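Local coordinates for protein glutamate racemase (Escherichia coli, PDB 2JFN) that belongs to the aspartate/glutamate/hydantoin racemase family and holds a glutamic acid molecule in a buried cleft between two alpha/beta domains, at residues D28-V36 and G203-Q211. Sequence-based numbering, arbitrary orientation.
Sequences DSGVGGLSV and GCTHFPLLQ. With GLU (glutamic acid), chain B.
The His206 side chain lies against the glycine-rich turn after Asp28, with Gly32 over one face of its ring. Its bond from CA to CB runs past 28-36; with CG roughly anti to the carbonyl carbon (chi1 -90°), the ring swings in against Gly32. CG lies 3.8 Å from Gly32 CA, whose CH-pi contact is 20° off the ring normal; a glycine here lets Gly32 CA and His206 CA close to 3.6 Å. CD2 meets Val31 CG2, the two side chains crossing at about a right angle. ND1 accepts a hydrogen bond from the amino N of the bound glutamic acid at the ring edge (2.8 Å), CE1 approaches Asp28 OD1, and NE2 hydrogen-bonds Glu170, fixing the ring's rotation. Asp28 OD2 and Thr205 OG1 accept further hydrogen bonds from the same amino N, the latter at 2.7 Å, so both segments grip it. Asp28 OD1 is held from opposite faces of its carboxylate by Gly30 N, closing an Asx turn, and Gly33 N. Ser29 OG donates to ligand OE2 (2.6 Å) and Thr205 N to ligand O. Ser35 OG lies 2.7 Å from Thr205 O and within reach of Gly32 O, while Leu209 spreads CD1 onto Val31 and CD2 onto Ser35 CB. The contact joins two sheets: 28-36 links strand 21-28 to helix 33-43, 203-211 strand 199-202 to helix 211-217, and helix 163-174 packs against Val31 and His206.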
ATOM      1  N   ASP A  28      -4.362   3.572  -3.999  1.00 23.82           N
ATOM      2  CA  ASP A  28      -2.952   3.286  -4.257  1.00 23.43           C
ATOM      3  C   ASP A  28      -2.651   3.712  -5.680  1.00 23.59           C
ATOM      4  O   ASP A  28      -3.565   3.945  -6.474  1.00 23.62           O
ATOM      5  CB  ASP A  28      -2.622   1.794  -4.131  1.00 23.14           C
ATOM      6  CG  ASP A  28      -1.132   1.515  -4.333  1.00 23.57           C
ATOM      7  OD1 ASP A  28      -0.768   0.483  -4.937  1.00 23.23           O
ATOM      8  OD2 ASP A  28      -0.314   2.344  -3.884  1.00 24.14           O
ATOM      9  N   SER A  29      -1.367   3.805  -6.001  1.00 23.49           N
ATOM     10  CA  SER A  29      -0.937   4.166  -7.343  1.00 23.63           C
ATOM     11  C   SER A  29      -1.183   2.969  -8.274  1.00 23.67           C
ATOM     12  O   SER A  29      -1.400   3.137  -9.474  1.00 23.60           O
ATOM     13  CB  SER A  29       0.549   4.514  -7.326  1.00 23.55           C
ATOM     14  OG  SER A  29       1.294   3.415  -6.836  1.00 24.80           O
ATOM     15  N   GLY A  30      -1.157   1.764  -7.710  1.00 23.60           N
ATOM     16  CA  GLY A  30      -1.382   0.568  -8.504  1.00 23.98           C
ATOM     17  C   GLY A  30      -2.101  -0.553  -7.780  1.00 23.76           C
ATOM     18  O   GLY A  30      -3.149  -0.333  -7.165  1.00 24.03           O
ATOM     19  N   VAL A  31      -1.540  -1.760  -7.833  1.00 23.50           N
ATOM     20  CA  VAL A  31      -2.159  -2.913  -7.189  1.00 23.42           C
ATOM     21  C   VAL A  31      -1.785  -3.115  -5.713  1.00 23.39           C
ATOM     22  O   VAL A  31      -2.449  -3.874  -5.012  1.00 22.93           O
ATOM     23  CB  VAL A  31      -1.840  -4.238  -7.956  1.00 24.04           C
ATOM     24  CG1 VAL A  31      -2.382  -4.166  -9.381  1.00 24.26           C
ATOM     25  CG2 VAL A  31      -0.334  -4.495  -7.985  1.00 24.22           C
ATOM     26  N   GLY A  32      -0.737  -2.443  -5.246  1.00 23.03           N
ATOM     27  CA  GLY A  32      -0.316  -2.613  -3.861  1.00 23.53           C
ATOM     28  C   GLY A  32      -1.427  -2.395  -2.847  1.00 23.94           C
ATOM     29  O   GLY A  32      -1.473  -3.057  -1.811  1.00 23.61           O
ATOM     30  N   GLY A  33      -2.321  -1.458  -3.148  1.00 23.88           N
ATOM     31  CA  GLY A  33      -3.426  -1.163  -2.253  1.00 24.00           C
ATOM     32  C   GLY A  33      -4.246  -2.392  -1.924  1.00 24.04           C
ATOM     33  O   GLY A  33      -4.818  -2.479  -0.848  1.00 24.11           O
ATOM     34  N   LEU A  34      -4.286  -3.351  -2.844  1.00 24.29           N
ATOM     35  CA  LEU A  34      -5.041  -4.575  -2.639  1.00 24.12           C
ATOM     36  C   LEU A  34      -4.546  -5.409  -1.460  1.00 23.95           C
ATOM     37  O   LEU A  34      -5.329  -6.135  -0.857  1.00 24.13           O
ATOM     38  CB  LEU A  34      -5.026  -5.427  -3.912  1.00 24.26           C
ATOM     39  CG  LEU A  34      -5.770  -4.816  -5.105  1.00 24.52           C
ATOM     40  CD1 LEU A  34      -5.533  -5.674  -6.339  1.00 24.48           C
ATOM     41  CD2 LEU A  34      -7.260  -4.715  -4.787  1.00 24.92           C
ATOM     42  N   SER A  35      -3.260  -5.317  -1.122  1.00 23.76           N
ATOM     43  CA  SER A  35      -2.765  -6.095   0.012  1.00 24.21           C
ATOM     44  C   SER A  35      -3.351  -5.533   1.315  1.00 24.34           C
ATOM     45  O   SER A  35      -3.669  -6.285   2.239  1.00 24.46           O
ATOM     46  CB  SER A  35      -1.229  -6.087   0.079  1.00 23.45           C
ATOM     47  OG  SER A  35      -0.711  -4.805   0.394  1.00 23.98           O
ATOM     48  N   VAL A  36      -3.503  -4.215   1.373  1.00 24.57           N
ATOM     49  CA  VAL A  36      -4.055  -3.555   2.553  1.00 25.04           C
ATOM     50  C   VAL A  36      -5.552  -3.799   2.605  1.00 25.61           C
ATOM     51  O   VAL A  36      -6.117  -4.095   3.663  1.00 25.10           O
ATOM     52  CB  VAL A  36      -3.789  -2.031   2.523  1.00 25.08           C
ATOM     53  CG1 VAL A  36      -4.380  -1.366   3.771  1.00 25.12           C
ATOM     54  CG2 VAL A  36      -2.289  -1.777   2.448  1.00 25.41           C
ATOM     55  N   GLY A 203       7.949  -2.150   3.364  1.00 25.47           N
ATOM     56  CA  GLY A 203       7.567  -0.747   3.401  1.00 26.68           C
ATOM     57  C   GLY A 203       7.000  -0.222   2.098  1.00 27.26           C
ATOM     58  O   GLY A 203       7.104   0.961   1.786  1.00 28.58           O
ATOM     59  N   CYS A 204       6.423  -1.124   1.320  1.00 27.73           N
ATOM     60  CA  CYS A 204       5.784  -0.776   0.061  1.00 27.40           C
ATOM     61  C   CYS A 204       4.567  -1.691   0.039  1.00 26.65           C
ATOM     62  O   CYS A 204       4.705  -2.907   0.180  1.00 26.53           O
ATOM     63  CB  CYS A 204       6.712  -1.070  -1.116  1.00 28.28           C
ATOM     64  SG  CYS A 204       6.087  -0.468  -2.689  1.00 29.75           S
ATOM     65  N   THR A 205       3.372  -1.125  -0.114  1.00 25.96           N
ATOM     66  CA  THR A 205       2.164  -1.951  -0.106  1.00 25.54           C
ATOM     67  C   THR A 205       2.114  -2.965  -1.250  1.00 25.02           C
ATOM     68  O   THR A 205       1.284  -3.876  -1.251  1.00 25.08           O
ATOM     69  CB  THR A 205       0.878  -1.081  -0.116  1.00 25.97           C
ATOM     70  OG1 THR A 205       0.778  -0.366  -1.353  1.00 25.47           O
ATOM     71  CG2 THR A 205       0.915  -0.078   1.033  1.00 26.26           C
ATOM     72  N   HIS A 206       3.000  -2.813  -2.228  1.00 25.00           N
ATOM     73  CA  HIS A 206       3.057  -3.771  -3.334  1.00 25.50           C
ATOM     74  C   HIS A 206       3.745  -5.070  -2.895  1.00 25.23           C
ATOM     75  O   HIS A 206       3.418  -6.163  -3.374  1.00 24.85           O
ATOM     76  CB  HIS A 206       3.862  -3.209  -4.511  1.00 25.48           C
ATOM     77  CG  HIS A 206       3.049  -2.449  -5.514  1.00 25.77           C
ATOM     78  ND1 HIS A 206       2.568  -1.179  -5.281  1.00 26.12           N
ATOM     79  CD2 HIS A 206       2.670  -2.769  -6.775  1.00 26.12           C
ATOM     80  CE1 HIS A 206       1.931  -0.747  -6.355  1.00 26.27           C
ATOM     81  NE2 HIS A 206       1.979  -1.693  -7.275  1.00 25.97           N
ATOM     82  N   PHE A 207       4.696  -4.946  -1.976  1.00 25.12           N
ATOM     83  CA  PHE A 207       5.485  -6.099  -1.550  1.00 24.78           C
ATOM     84  C   PHE A 207       4.786  -7.274  -0.877  1.00 24.23           C
ATOM     85  O   PHE A 207       5.128  -8.420  -1.158  1.00 24.49           O
ATOM     86  CB  PHE A 207       6.693  -5.611  -0.729  1.00 24.50           C
ATOM     87  CG  PHE A 207       7.619  -4.691  -1.505  1.00 24.94           C
ATOM     88  CD1 PHE A 207       8.668  -4.029  -0.864  1.00 24.92           C
ATOM     89  CD2 PHE A 207       7.427  -4.470  -2.874  1.00 25.02           C
ATOM     90  CE1 PHE A 207       9.509  -3.163  -1.568  1.00 24.91           C
ATOM     91  CE2 PHE A 207       8.264  -3.605  -3.587  1.00 24.68           C
ATOM     92  CZ  PHE A 207       9.304  -2.950  -2.933  1.00 24.50           C
ATOM     93  N   PRO A 208       3.803  -7.026   0.013  1.00 24.05           N
ATOM     94  CA  PRO A 208       3.139  -8.177   0.638  1.00 23.79           C
ATOM     95  C   PRO A 208       2.551  -9.117  -0.423  1.00 23.75           C
ATOM     96  O   PRO A 208       2.382 -10.313  -0.186  1.00 23.71           O
ATOM     97  CB  PRO A 208       2.058  -7.522   1.496  1.00 23.37           C
ATOM     98  CG  PRO A 208       2.716  -6.255   1.930  1.00 23.62           C
ATOM     99  CD  PRO A 208       3.356  -5.763   0.635  1.00 23.52           C
ATOM    100  N   LEU A 209       2.247  -8.562  -1.594  1.00 24.35           N
ATOM    101  CA  LEU A 209       1.689  -9.342  -2.701  1.00 24.73           C
ATOM    102  C   LEU A 209       2.700 -10.376  -3.201  1.00 24.96           C
ATOM    103  O   LEU A 209       2.333 -11.340  -3.877  1.00 25.40           O
ATOM    104  CB  LEU A 209       1.305  -8.417  -3.865  1.00 24.44           C
ATOM    105  CG  LEU A 209       0.203  -7.394  -3.590  1.00 24.17           C
ATOM    106  CD1 LEU A 209       0.047  -6.481  -4.791  1.00 24.39           C
ATOM    107  CD2 LEU A 209      -1.099  -8.120  -3.285  1.00 25.04           C
ATOM    108  N   LEU A 210       3.968 -10.163  -2.868  1.00 25.40           N
ATOM    109  CA  LEU A 210       5.051 -11.060  -3.277  1.00 26.09           C
ATOM    110  C   LEU A 210       5.547 -11.909  -2.111  1.00 26.97           C
ATOM    111  O   LEU A 210       6.615 -12.525  -2.191  1.00 26.49           O
ATOM    112  CB  LEU A 210       6.225 -10.243  -3.826  1.00 26.08           C
ATOM    113  CG  LEU A 210       5.985  -9.437  -5.108  1.00 26.43           C
ATOM    114  CD1 LEU A 210       7.144  -8.502  -5.340  1.00 26.49           C
ATOM    115  CD2 LEU A 210       5.802 -10.382  -6.288  1.00 26.75           C
ATOM    116  N   GLN A 211       4.780 -11.949  -1.030  1.00 27.84           N
ATOM    117  CA  GLN A 211       5.204 -12.712   0.136  1.00 29.76           C
ATOM    118  C   GLN A 211       5.723 -14.111  -0.186  1.00 29.78           C
ATOM    119  O   GLN A 211       6.823 -14.474   0.229  1.00 29.75           O
ATOM    120  CB  GLN A 211       4.077 -12.811   1.171  1.00 31.43           C
ATOM    121  CG  GLN A 211       4.495 -13.628   2.392  1.00 35.04           C
ATOM    122  CD  GLN A 211       3.535 -13.514   3.556  1.00 36.79           C
ATOM    123  OE1 GLN A 211       3.369 -12.436   4.137  1.00 38.21           O
ATOM    124  NE2 GLN A 211       2.899 -14.631   3.911  1.00 37.92           N
TER
HETATM  125  N   GLU B1287       2.053   0.849  -3.443  1.00 27.57           N
HETATM  126  CA  GLU B1287       3.356   1.513  -3.543  1.00 28.20           C
HETATM  127  C   GLU B1287       3.628   2.244  -2.242  1.00 28.44           C
HETATM  128  O   GLU B1287       3.264   1.722  -1.126  1.00 28.04           O
HETATM  129  CB  GLU B1287       3.347   2.500  -4.721  1.00 28.42           C
HETATM  130  CG  GLU B1287       4.637   2.354  -5.559  1.00 28.59           C
HETATM  131  CD  GLU B1287       4.786   3.511  -6.537  1.00 29.41           C
HETATM  132  OE1 GLU B1287       5.905   3.922  -6.832  1.00 29.10           O
HETATM  133  OE2 GLU B1287       3.792   4.038  -7.049  1.00 28.72           O
HETATM  134  OXT GLU B1287       4.230   3.368  -2.251  1.00 29.50           O